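PDB 1EZW: 5,10-methylenetetrahydromethanopterin reductase from Methanopyrus kandleri, which catalyses the reversible, coenzyme F420-dependent reduction of methylene-tetrahydromethanopterin to methyl-tetrahydromethanopterin, a step of methanogenesis from carbon dioxide. Local coordinates for residues 116-121 against 153-158; 36-41 against 65-70; 264-269 against 292-297. All coordinates share one frame; numbering follows the deposited sequence.

Contact 1: residues 116-121 against 153-158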
loop_
_atom_site.group_PDB
_atom_site.type_symbol
_atom_site.label_atom_id
_atom_site.label_comp_id
_atom_site.label_asym_id
_atom_site.label_seq_id
_atom_site.Cartn_x
_atom_site.Cartn_y
_atom_site.Cartn_z
ATOM N N ILE A 116 18.942 22.228 -22.703
ATOM C CA ILE A 116 18.727 20.802 -22.943
ATOM C C ILE A 116 17.463 20.404 -23.684
ATOM O O ILE A 116 17.502 19.555 -24.577
ATOM C CB ILE A 116 18.765 19.980 -21.609
ATOM C CG1 ILE A 116 20.133 20.122 -20.938
ATOM C CG2 ILE A 116 18.477 18.481 -21.905
ATOM C CD1 ILE A 116 20.302 19.308 -19.635
ATOM N N TRP A 117 16.354 21.035 -23.340
ATOM C CA TRP A 117 15.073 20.659 -23.930
ATOM C C TRP A 117 14.540 21.526 -25.060
ATOM O O TRP A 117 13.352 21.488 -25.388
ATOM C CB TRP A 117 14.012 20.483 -22.829
ATOM C CG TRP A 117 14.472 19.585 -21.678
ATOM C CD1 TRP A 117 14.647 19.960 -20.368
ATOM C CD2 TRP A 117 14.857 18.196 -21.746
ATOM N NE1 TRP A 117 15.112 18.900 -19.628
ATOM C CE2 TRP A 117 15.251 17.810 -20.444
ATOM C CE3 TRP A 117 14.911 17.243 -22.786
ATOM C CZ2 TRP A 117 15.689 16.507 -20.139
ATOM C CZ3 TRP A 117 15.352 15.945 -22.486
ATOM C CH2 TRP A 117 15.732 15.593 -21.161
ATOM N N ASN A 118 15.443 22.301 -25.668
ATOM C CA ASN A 118 15.076 23.085 -26.849
ATOM C C ASN A 118 16.194 22.704 -27.842
ATOM O O ASN A 118 17.210 23.389 -27.950
ATOM C CB ASN A 118 15.092 24.585 -26.559
ATOM C CG ASN A 118 14.584 25.394 -27.756
ATOM O OD1 ASN A 118 14.503 24.861 -28.842
ATOM N ND2 ASN A 118 14.259 26.660 -27.555
ATOM N N PRO A 119 16.009 21.592 -28.571
ATOM C CA PRO A 119 16.945 21.040 -29.546
ATOM C C PRO A 119 17.460 21.997 -30.600
ATOM O O PRO A 119 18.594 21.850 -31.059
ATOM C CB PRO A 119 16.160 19.866 -30.142
ATOM C CG PRO A 119 15.359 19.410 -28.932
ATOM C CD PRO A 119 14.800 20.744 -28.523
ATOM N N GLU A 120 16.664 22.979 -30.981
ATOM C CA GLU A 120 17.174 23.899 -31.995
ATOM C C GLU A 120 17.962 25.063 -31.425
ATOM O O GLU A 120 18.591 25.815 -32.173
ATOM C CB GLU A 120 16.044 24.396 -32.894
ATOM C CG GLU A 120 14.792 24.833 -32.187
ATOM C CD GLU A 120 13.615 25.004 -33.157
ATOM O OE1 GLU A 120 13.586 26.009 -33.905
ATOM O OE2 GLU A 120 12.729 24.120 -33.194
ATOM N N ALA A 121 17.961 25.213 -30.106
ATOM C CA ALA A 121 18.708 26.308 -29.484
ATOM C C ALA A 121 20.096 25.844 -29.106
ATOM O O ALA A 121 20.336 24.649 -28.908
ATOM C CB ALA A 121 17.966 26.819 -28.235
ATOM N N TYR A 153 14.985 27.386 -22.813
ATOM C CA TYR A 153 15.502 26.104 -22.316
ATOM C C TYR A 153 14.609 24.924 -22.720
ATOM O O TYR A 153 15.083 23.811 -22.859
ATOM C CB TYR A 153 15.688 26.197 -20.775
ATOM C CG TYR A 153 15.156 25.018 -19.962
ATOM C CD1 TYR A 153 15.980 23.939 -19.610
ATOM C CD2 TYR A 153 13.817 24.982 -19.578
ATOM C CE1 TYR A 153 15.468 22.852 -18.887
ATOM C CE2 TYR A 153 13.298 23.886 -18.852
ATOM C CZ TYR A 153 14.125 22.843 -18.519
ATOM O OH TYR A 153 13.570 21.770 -17.822
ATOM N N VAL A 154 13.327 25.172 -22.933
ATOM C CA VAL A 154 12.459 24.089 -23.367
ATOM C C VAL A 154 11.512 24.623 -24.419
ATOM O O VAL A 154 10.969 25.727 -24.288
ATOM C CB VAL A 154 11.632 23.461 -22.168
ATOM C CG1 VAL A 154 10.780 24.522 -21.459
ATOM C CG2 VAL A 154 10.747 22.360 -22.710
ATOM N N LYS A 155 11.347 23.845 -25.483
ATOM C CA LYS A 155 10.392 24.175 -26.528
ATOM C C LYS A 155 9.598 22.893 -26.760
ATOM O O LYS A 155 10.147 21.873 -27.122
ATOM C CB LYS A 155 11.080 24.626 -27.832
ATOM C CG LYS A 155 10.040 24.892 -28.933
ATOM C CD LYS A 155 10.713 25.344 -30.258
ATOM C CE LYS A 155 9.642 25.510 -31.350
ATOM N NZ LYS A 155 10.187 26.145 -32.583
ATOM N N THR A 156 8.297 22.949 -26.532
ATOM C CA THR A 156 7.470 21.761 -26.733
ATOM C C THR A 156 6.746 21.846 -28.065
ATOM O O THR A 156 6.794 22.886 -28.761
ATOM C CB THR A 156 6.364 21.666 -25.672
ATOM O OG1 THR A 156 5.388 22.695 -25.881
ATOM C CG2 THR A 156 6.942 21.830 -24.264
ATOM N N GLY A 157 6.115 20.738 -28.439
ATOM C CA GLY A 157 5.238 20.715 -29.592
ATOM C C GLY A 157 3.871 20.953 -28.948
ATOM O O GLY A 157 3.775 21.629 -27.926
ATOM N N THR A 158 2.788 20.441 -29.525
ATOM C CA THR A 158 1.473 20.610 -28.902
ATOM C C THR A 158 1.293 19.352 -28.081
ATOM O O THR A 158 0.887 18.315 -28.583
ATOM C CB THR A 158 0.391 20.741 -29.968
ATOM O OG1 THR A 158 0.655 21.966 -30.678
ATOM C CG2 THR A 158 -0.973 20.797 -29.349
#
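Trp-117 and Val-154 form a single beta bridge, their CA atoms 4.3 Å apart: Lys-155 N donates to Trp-117 O over 3.1 Å at 166°, while the return bond from Trp-117 N to Tyr-153 O is weak, and Val-154 CA adds a CA-H...O contact to Trp-117 O. On one side of this bridge two aromatic side chains run side by side and point the same way. In the modelled one of two Tyr-153 conformers the ring planes stand at 80°, but the approach is oblique, neither a stack nor edge-to-face. Trp-117 presents the CD1 edge of its indole, 3.3 Å from Tyr-153 OH. Both polar ends turn to one acceptor: Trp-117 NE1 is hydrogen-bonded to Pro-68 O, and Tyr-153 OH probably so. Beyond the bridge, Lys-155 leaves with CG anti to N (chi1 177°) and stays extended to its tip. Its CB meets the Asn-118 amide, and its NZ, 3.3 Å from Glu-120 OE2, makes a weak salt bridge to Glu-120, which lies within the type I turn 118-121. The contact pairs two loops of the long insertion between barrel strands 93-95 and 173-176, beside the subunit interface. The loops flank helix 127-142 in sequence; Tyr-153 and Val-154 pack on that helix, and Trp-117 touches Pro-73 at the start of helix 73-86.

Contact 2: residues 36-41 against 65-70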
loop_
_atom_site.group_PDB
_atom_site.type_symbol
_atom_site.label_atom_id
_atom_site.label_comp_id
_atom_site.label_asym_id
_atom_site.label_seq_id
_atom_site.Cartn_x
_atom_site.Cartn_y
_atom_site.Cartn_z
ATOM N N ILE A 36 11.432 14.920 -0.016
ATOM C CA ILE A 36 12.383 13.841 -0.294
ATOM C C ILE A 36 13.324 14.331 -1.385
ATOM O O ILE A 36 12.883 14.750 -2.457
ATOM C CB ILE A 36 11.660 12.542 -0.753
ATOM C CG1 ILE A 36 10.925 11.925 0.452
ATOM C CG2 ILE A 36 12.703 11.523 -1.265
ATOM C CD1 ILE A 36 11.935 11.481 1.549
ATOM N N CYS A 37 14.623 14.303 -1.105
ATOM C CA CYS A 37 15.632 14.771 -2.054
ATOM C C CYS A 37 15.656 13.957 -3.339
ATOM O O CYS A 37 15.249 12.793 -3.363
ATOM C CB CYS A 37 16.998 14.716 -1.395
ATOM S SG CYS A 37 16.910 15.445 0.218
ATOM N N ASP A 38 16.119 14.592 -4.412
ATOM C CA ASP A 38 16.181 13.939 -5.717
ATOM C C ASP A 38 17.604 13.829 -6.224
ATOM O O ASP A 38 18.097 14.765 -6.878
ATOM C CB ASP A 38 15.290 14.732 -6.723
ATOM C CG ASP A 38 15.472 14.277 -8.165
ATOM O OD1 ASP A 38 15.676 13.067 -8.343
ATOM O OD2 ASP A 38 15.403 15.126 -9.084
ATOM N N HIS A 39 18.289 12.721 -5.905
ATOM C CA HIS A 39 19.684 12.492 -6.355
ATOM C C HIS A 39 19.731 11.084 -6.940
ATOM O O HIS A 39 19.291 10.148 -6.267
ATOM C CB HIS A 39 20.668 12.576 -5.173
ATOM C CG HIS A 39 20.870 13.966 -4.652
ATOM N ND1 HIS A 39 21.663 14.248 -3.558
ATOM C CD2 HIS A 39 20.395 15.157 -5.091
ATOM C CE1 HIS A 39 21.663 15.552 -3.346
ATOM N NE2 HIS A 39 20.899 16.126 -4.260
ATOM N N TYR A 40 20.297 10.934 -8.149
ATOM C CA TYR A 40 20.322 9.643 -8.835
ATOM C C TYR A 40 20.957 8.535 -8.000
ATOM O O TYR A 40 20.640 7.349 -8.184
ATOM C CB TYR A 40 21.092 9.770 -10.178
ATOM C CG TYR A 40 22.585 9.691 -9.949
ATOM C CD1 TYR A 40 23.226 8.445 -9.884
ATOM C CD2 TYR A 40 23.302 10.836 -9.531
ATOM C CE1 TYR A 40 24.519 8.311 -9.379
ATOM C CE2 TYR A 40 24.615 10.710 -9.021
ATOM C CZ TYR A 40 25.201 9.461 -8.934
ATOM O OH TYR A 40 26.425 9.316 -8.303
ATOM N N ASN A 41 21.858 8.895 -7.076
ATOM C CA ASN A 41 22.541 7.848 -6.330
ATOM C C ASN A 41 21.699 7.189 -5.257
ATOM O O ASN A 41 22.053 6.146 -4.737
ATOM C CB ASN A 41 23.847 8.379 -5.696
ATOM C CG ASN A 41 23.639 9.638 -4.887
ATOM O OD1 ASN A 41 23.122 10.622 -5.382
ATOM N ND2 ASN A 41 24.076 9.617 -3.646
ATOM N N ILE A 65 14.879 18.736 -3.315
ATOM C CA ILE A 65 14.265 19.389 -4.468
ATOM C C ILE A 65 14.677 18.728 -5.764
ATOM O O ILE A 65 15.710 18.085 -5.829
ATOM C CB ILE A 65 14.731 20.836 -4.583
ATOM C CG1 ILE A 65 16.244 20.866 -4.495
ATOM C CG2 ILE A 65 14.130 21.683 -3.471
ATOM C CD1 ILE A 65 16.850 22.301 -4.709
ATOM N N THR A 66 13.850 18.882 -6.791
ATOM C CA THR A 66 14.233 18.279 -8.047
ATOM C C THR A 66 14.801 19.381 -8.923
ATOM O O THR A 66 15.138 20.427 -8.400
ATOM C CB THR A 66 13.072 17.487 -8.678
ATOM O OG1 THR A 66 13.568 16.854 -9.876
ATOM C CG2 THR A 66 11.855 18.365 -8.986
ATOM N N ASN A 67 14.954 19.155 -10.218
ATOM C CA ASN A 67 15.594 20.192 -11.058
ATOM C C ASN A 67 15.084 20.129 -12.483
ATOM O O ASN A 67 14.418 19.178 -12.883
ATOM C CB ASN A 67 17.136 19.993 -11.036
ATOM C CG ASN A 67 17.551 18.621 -11.558
ATOM O OD1 ASN A 67 17.760 17.663 -10.780
ATOM N ND2 ASN A 67 17.635 18.496 -12.870
ATOM N N PRO A 68 15.388 21.143 -13.289
ATOM C CA PRO A 68 14.927 21.172 -14.701
ATOM C C PRO A 68 15.672 20.310 -15.696
ATOM O O PRO A 68 15.210 20.160 -16.831
ATOM C CB PRO A 68 15.164 22.643 -15.116
ATOM C CG PRO A 68 15.330 23.388 -13.781
ATOM C CD PRO A 68 16.069 22.406 -12.921
ATOM N N TYR A 69 16.803 19.750 -15.281
ATOM C CA TYR A 69 17.722 19.111 -16.213
ATOM C C TYR A 69 17.763 17.623 -16.403
ATOM O O TYR A 69 17.926 17.148 -17.521
ATOM C CB TYR A 69 19.157 19.542 -15.861
ATOM C CG TYR A 69 19.289 21.052 -15.695
ATOM C CD1 TYR A 69 19.443 21.613 -14.421
ATOM C CD2 TYR A 69 19.136 21.917 -16.792
ATOM C CE1 TYR A 69 19.443 22.986 -14.231
ATOM C CE2 TYR A 69 19.130 23.338 -16.601
ATOM C CZ TYR A 69 19.283 23.847 -15.309
ATOM O OH TYR A 69 19.289 25.231 -15.068
ATOM N N THR A 70 17.672 16.876 -15.308
ATOM C CA THR A 70 17.833 15.436 -15.440
ATOM C C THR A 70 16.606 14.715 -15.983
ATOM O O THR A 70 16.686 13.514 -16.250
ATOM C CB THR A 70 18.225 14.813 -14.106
ATOM O OG1 THR A 70 17.130 15.011 -13.199
ATOM C CG2 THR A 70 19.562 15.470 -13.537
HETATM O O HOH W 1 17.864 14.593 -10.557
HETATM O O HOH W 2 17.518 17.283 -3.853
#
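Asp-38 and Thr-66 meet through one short hydrogen bond, Thr-66 OG1 to Asp-38 OD2 at 2.6 Å, and this is the one direct hydrogen bond between the two segments. The hydroxyl comes from above the carboxylate plane, 37° out of it. Asp-38 CG (chi1 170°) and Thr-66 OG1 (chi1 -176°) each lie opposite their own backbone N, which brings the two oxygens together in the gap between the backbones. The aliphatic part of Asp-38 lies close to the other backbone, with CB 3.5 Å from Ile-65 O. OD2 collects further partners. Water 1 donates to it over 2.9 Å and also bonds to Thr-70 OG1, and Arg-71, just beyond 65-70, forms a salt bridge with the same oxygen. Three groups, Thr-66, water 1 and Arg-71, thus grip one buried carboxylate oxygen. Water 2 joins the two main chains by accepting from Asp-38 N and from Ile-65 N, each at 3.1 Å, where no direct backbone bond joins the two segments. The peptide bond from Gly-64 to Ile-65 is cis although no proline follows it, a feature known from bacterial luciferase and its relatives at this part of the barrel. In the TIM barrel these segments are the loops after neighbouring parallel strands 33-36 and 60-63, leading into helices 45-54 and 73-86. Tyr-45 of the first helix touches both Asp-38 and Thr-66, and the backbone of Thr-66 bonds to Gly-94 in strand 93-95 and to Gly-96 just after it.

Contact 3: residues 264-269 against 292-297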
loop_
_atom_site.group_PDB
_atom_site.type_symbol
_atom_site.label_atom_id
_atom_site.label_comp_id
_atom_site.label_asym_id
_atom_site.label_seq_id
_atom_site.Cartn_x
_atom_site.Cartn_y
_atom_site.Cartn_z
ATOM N N HIS A 264 28.994 34.391 9.978
ATOM C CA HIS A 264 28.853 33.667 11.231
ATOM C C HIS A 264 30.115 33.689 12.085
ATOM O O HIS A 264 30.217 32.964 13.068
ATOM C CB HIS A 264 28.394 32.218 10.924
ATOM C CG HIS A 264 27.014 32.141 10.321
ATOM N ND1 HIS A 264 25.870 32.418 11.042
ATOM C CD2 HIS A 264 26.607 31.945 9.041
ATOM C CE1 HIS A 264 24.821 32.402 10.235
ATOM N NE2 HIS A 264 25.241 32.117 9.014
ATOM N N GLY A 265 31.058 34.547 11.696
ATOM C CA GLY A 265 32.306 34.692 12.431
ATOM C C GLY A 265 33.030 33.381 12.616
ATOM O O GLY A 265 33.579 33.104 13.693
ATOM N N ILE A 266 33.048 32.571 11.565
ATOM C CA ILE A 266 33.685 31.265 11.639
ATOM C C ILE A 266 35.203 31.287 11.517
ATOM O O ILE A 266 35.756 32.023 10.707
ATOM C CB ILE A 266 33.124 30.321 10.555
ATOM C CG1 ILE A 266 31.619 30.127 10.773
ATOM C CG2 ILE A 266 33.819 28.980 10.615
ATOM C CD1 ILE A 266 31.251 29.475 12.118
ATOM N N ASP A 267 35.857 30.459 12.324
ATOM C CA ASP A 267 37.314 30.335 12.316
ATOM C C ASP A 267 37.662 29.793 10.929
ATOM O O ASP A 267 37.644 28.580 10.707
ATOM C CB ASP A 267 37.759 29.338 13.398
ATOM C CG ASP A 267 39.269 29.257 13.554
ATOM O OD1 ASP A 267 39.976 29.285 12.527
ATOM O OD2 ASP A 267 39.740 29.131 14.710
ATOM N N THR A 268 37.968 30.693 10.001
ATOM C CA THR A 268 38.284 30.302 8.631
ATOM C C THR A 268 39.500 29.391 8.565
ATOM O O THR A 268 39.789 28.797 7.529
ATOM C CB THR A 268 38.542 31.533 7.761
ATOM O OG1 THR A 268 37.551 32.528 8.048
ATOM C CG2 THR A 268 38.435 31.165 6.284
ATOM N N GLU A 269 40.219 29.292 9.678
ATOM C CA GLU A 269 41.388 28.431 9.746
ATOM C C GLU A 269 40.879 27.006 9.935
ATOM O O GLU A 269 41.089 26.141 9.077
ATOM C CB GLU A 269 42.278 28.842 10.920
ATOM C CG GLU A 269 42.701 30.306 10.860
ATOM C CD GLU A 269 43.515 30.746 12.070
ATOM O OE1 GLU A 269 44.609 30.168 12.297
ATOM O OE2 GLU A 269 43.053 31.669 12.787
ATOM N N GLU A 292 31.754 25.215 18.738
ATOM C CA GLU A 292 30.447 25.723 19.085
ATOM C C GLU A 292 29.893 26.775 18.156
ATOM O O GLU A 292 28.676 26.835 17.953
ATOM C CB GLU A 292 30.444 26.230 20.516
ATOM C CG GLU A 292 30.763 25.124 21.480
ATOM C CD GLU A 292 30.333 25.436 22.884
ATOM O OE1 GLU A 292 30.550 24.580 23.767
ATOM O OE2 GLU A 292 29.772 26.534 23.102
ATOM N N ASP A 293 30.757 27.608 17.585
ATOM C CA ASP A 293 30.254 28.645 16.701
ATOM C C ASP A 293 29.724 28.067 15.398
ATOM O O ASP A 293 28.743 28.568 14.854
ATOM C CB ASP A 293 31.316 29.702 16.423
ATOM C CG ASP A 293 31.769 30.409 17.691
ATOM O OD1 ASP A 293 30.928 30.683 18.590
ATOM O OD2 ASP A 293 32.970 30.713 17.788
ATOM N N MET A 294 30.367 27.014 14.904
ATOM C CA MET A 294 29.909 26.370 13.668
ATOM C C MET A 294 28.561 25.681 13.919
ATOM O O MET A 294 27.662 25.728 13.070
ATOM C CB MET A 294 30.907 25.322 13.203
ATOM C CG MET A 294 32.267 25.866 12.891
ATOM S SD MET A 294 33.390 24.501 12.641
ATOM C CE MET A 294 35.002 25.434 12.559
ATOM N N ILE A 295 28.432 25.035 15.074
ATOM C CA ILE A 295 27.189 24.362 15.421
ATOM C C ILE A 295 26.066 25.387 15.565
ATOM O O ILE A 295 24.942 25.160 15.115
ATOM C CB ILE A 295 27.383 23.526 16.701
ATOM C CG1 ILE A 295 28.315 22.350 16.362
ATOM C CG2 ILE A 295 26.033 23.083 17.280
ATOM C CD1 ILE A 295 28.735 21.522 17.555
ATOM N N GLU A 296 26.356 26.536 16.176
ATOM C CA GLU A 296 25.343 27.581 16.343
ATOM C C GLU A 296 24.992 28.204 14.987
ATOM O O GLU A 296 23.852 28.587 14.724
ATOM C CB GLU A 296 25.892 28.664 17.292
ATOM C CG GLU A 296 24.956 29.806 17.680
ATOM C CD GLU A 296 24.601 30.731 16.537
ATOM O OE1 GLU A 296 25.427 30.927 15.615
ATOM O OE2 GLU A 296 23.489 31.287 16.582
ATOM N N ALA A 297 25.976 28.308 14.115
ATOM C CA ALA A 297 25.721 28.911 12.835
ATOM C C ALA A 297 24.971 28.018 11.852
ATOM O O ALA A 297 24.095 28.490 11.117
ATOM C CB ALA A 297 27.038 29.325 12.204
HETATM O O HOH W 3 26.104 32.805 13.810
HETATM O O HOH W 4 34.207 30.882 15.737
#
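Apolar packing of His-264 and Ile-266 against Met-294 and Ala-297 is the direct part of this contact. The methyl of Ala-297 presses on the root of the imidazole, with CB 3.4 Å from His-264 CG, while Ala-297 O lies over one face of the ring, offset toward its rim. Ile-266 reaches the helix with CD1, which sits 3.7 Å from Met-294 CA; its side chain and that of Met-294 cross at about a right angle, CD1 meeting CG at 3.8 Å. Polar linkage passes through water. In the plane of the imidazole, water 3 bonds to His-264 ND1 at 2.8 Å and, in the modelled one of two Glu-296 conformers, donates to Glu-296 OE1. The other ring nitrogen, NE2, is hydrogen-bonded to Asp-202, and bonds at both nitrogens would limit rotation of the ring. Backbone shape is set by a Schellman motif that ends helix 258-263, with Gly-265 at positive phi as its C-prime residue; it turns the chain so that Ile-266 follows His-264 onto helix 292-298. With no direct hydrogen bond across it, the join rests on apolar contact, supplemented by a water link at the imidazole.

How the contacts relate
Followed from the N terminus, the contacts come in series, and none crosses or encloses another. Contact 2 closes first, over helix 45-54 and strand 60-63, holding together the loops after two adjacent barrel strands. Contact 1 comes next and closes the excursion that carries helix 127-142 between strands 93-95 and 173-176. These two touch, although their centres are 20 Å apart: segment 65-70 packs against contact 1, and both contacts lie against the second subunit. Contact 3, late in the chain, closes a run of short helices before strand 300-302; its nearest atoms are about 31 Å from contact 1, across the chain's centre, and about 18 Å from contact 2.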